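Local coordinates for protein predicted metal-dependent hydrolase of the TIM-barrel fold (Lactobacillus casei, PDB 2QPX) that is probably a zinc-dependent hydrolase of the amidohydrolase type, carrying a pair of zinc ions in a TIM-barrel fold, at residues A145-W148 and Q149-N153. Residues are numbered along the deposited sequence; the frame is centred on the assembly and turned at random.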
loop_
_atom_site.group_PDB
_atom_site.type_symbol
_atom_site.label_atom_id
_atom_site.label_comp_id
_atom_site.label_asym_id
_atom_site.label_seq_id
_atom_site.Cartn_x
_atom_site.Cartn_y
_atom_site.Cartn_z
ATOM N N ALA A 145 -7.033 -33.994 24.935
ATOM C CA ALA A 145 -6.779 -35.197 24.142
ATOM C C ALA A 145 -8.053 -35.767 23.511
ATOM O O ALA A 145 -8.056 -36.153 22.329
ATOM C CB ALA A 145 -6.088 -36.270 25.022
ATOM N N ALA A 146 -9.134 -35.817 24.276
ATOM C CA ALA A 146 -10.407 -36.365 23.765
ATOM C C ALA A 146 -11.000 -35.395 22.742
ATOM O O ALA A 146 -11.556 -35.831 21.730
ATOM C CB ALA A 146 -11.405 -36.584 24.890
ATOM N N TRP A 147 -10.898 -34.099 23.009
ATOM C CA TRP A 147 -11.362 -33.084 22.050
ATOM C C TRP A 147 -10.593 -33.198 20.723
ATOM O O TRP A 147 -11.188 -33.254 19.632
ATOM C CB TRP A 147 -11.178 -31.693 22.615
ATOM C CG TRP A 147 -11.330 -30.631 21.555
ATOM C CD1 TRP A 147 -12.497 -30.162 21.032
ATOM C CD2 TRP A 147 -10.276 -29.947 20.878
ATOM N NE1 TRP A 147 -12.250 -29.227 20.052
ATOM C CE2 TRP A 147 -10.887 -29.057 19.954
ATOM C CE3 TRP A 147 -8.875 -29.980 20.961
ATOM C CZ2 TRP A 147 -10.153 -28.262 19.114
ATOM C CZ3 TRP A 147 -8.142 -29.175 20.141
ATOM C CH2 TRP A 147 -8.788 -28.323 19.205
ATOM N N TRP A 148 -9.264 -33.248 20.807
ATOM C CA TRP A 148 -8.430 -33.330 19.611
ATOM C C TRP A 148 -8.715 -34.602 18.809
ATOM O O TRP A 148 -8.796 -34.572 17.566
ATOM C CB TRP A 148 -6.944 -33.254 19.971
ATOM C CG TRP A 148 -6.080 -33.359 18.763
ATOM C CD1 TRP A 148 -5.268 -34.392 18.418
ATOM C CD2 TRP A 148 -5.996 -32.409 17.688
ATOM N NE1 TRP A 148 -4.664 -34.141 17.215
ATOM C CE2 TRP A 148 -5.109 -32.941 16.735
ATOM C CE3 TRP A 148 -6.602 -31.179 17.435
ATOM C CZ2 TRP A 148 -4.774 -32.249 15.565
ATOM C CZ3 TRP A 148 -6.271 -30.496 16.293
ATOM C CH2 TRP A 148 -5.389 -31.041 15.355
ATOM N N GLN A 149 -8.879 -35.724 19.491
ATOM C CA GLN A 149 -9.194 -36.963 18.772
ATOM C C GLN A 149 -10.507 -36.837 17.988
ATOM O O GLN A 149 -10.575 -37.196 16.809
ATOM C CB GLN A 149 -9.235 -38.169 19.728
ATOM C CG GLN A 149 -9.614 -39.452 19.028
ATOM C CD GLN A 149 -9.625 -40.626 19.980
ATOM O OE1 GLN A 149 -10.677 -41.021 20.479
ATOM N NE2 GLN A 149 -8.453 -41.159 20.269
ATOM N N ALA A 150 -11.529 -36.302 18.648
ATOM C CA ALA A 150 -12.845 -36.192 18.030
ATOM C C ALA A 150 -12.818 -35.195 16.853
ATOM O O ALA A 150 -13.356 -35.463 15.773
ATOM C CB ALA A 150 -13.889 -35.779 19.049
ATOM N N PHE A 151 -12.193 -34.053 17.093
ATOM C CA PHE A 151 -12.150 -32.990 16.092
ATOM C C PHE A 151 -11.301 -33.426 14.907
ATOM O O PHE A 151 -11.725 -33.274 13.757
ATOM C CB PHE A 151 -11.639 -31.689 16.719
ATOM C CG PHE A 151 -11.287 -30.616 15.716
ATOM C CD1 PHE A 151 -12.277 -30.004 14.965
ATOM C CD2 PHE A 151 -9.975 -30.296 15.445
ATOM C CE1 PHE A 151 -11.929 -29.032 14.002
ATOM C CE2 PHE A 151 -9.638 -29.324 14.487
ATOM C CZ PHE A 151 -10.621 -28.687 13.793
ATOM N N SER A 152 -10.100 -33.947 15.173
ATOM C CA SER A 152 -9.243 -34.371 14.080
ATOM C C SER A 152 -9.901 -35.486 13.261
ATOM O O SER A 152 -9.749 -35.551 12.039
ATOM C CB SER A 152 -7.825 -34.774 14.604
ATOM O OG SER A 152 -7.880 -35.892 15.439
ATOM N N ASN A 153 -10.581 -36.422 13.913
ATOM C CA ASN A 153 -11.313 -37.451 13.144
ATOM C C ASN A 153 -12.365 -36.813 12.207
ATOM O O ASN A 153 -12.506 -37.225 11.065
ATOM C CB ASN A 153 -12.000 -38.460 14.059
ATOM C CG ASN A 153 -11.030 -39.471 14.658
ATOM O OD1 ASN A 153 -9.900 -39.633 14.188
ATOM N ND2 ASN A 153 -11.497 -40.182 15.694
HETATM O O HOH W 1 -12.593 -38.410 21.731
#
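W147 and F151, one helical turn apart, lie side by side and point the same way, their ring planes only 2° from parallel. The rings are slid along each other, however, with the centroid of the six-membered tryptophan ring 5.5 Å from that of F151, and overlap is slight; W147 CZ2 approaches F151 CD2 at 4.2 Å, while F151 CB lies over one indole face. Both have CG anti to the backbone N and so share much the same course, and similar second torsions bring the ring planes into line. W148 meets F151 differently: its CZ3 comes in at the edge of the phenyl ring, 3.8 Å from CD2, with the planes inclined at 52°. The five-membered ring of W148 receives S152 CB over its face, a CH-pi contact 4.2 Å from the centroid. S152 also folds back on the helix, OG donating to W148 O (2.7 Å), and this carbonyl takes the helical bond from S152 N on the opposite face of its plane. Away from the zinc site, the aromatic cluster of W147, W148 and F151 joins helix 144-156 to helices 130-138 and 204-221: W147 NE1 hydrogen-bonds to A134 O, F151 packs on H133 and M210, and W148 meets Y209 of helix 204-221 edge-to-face.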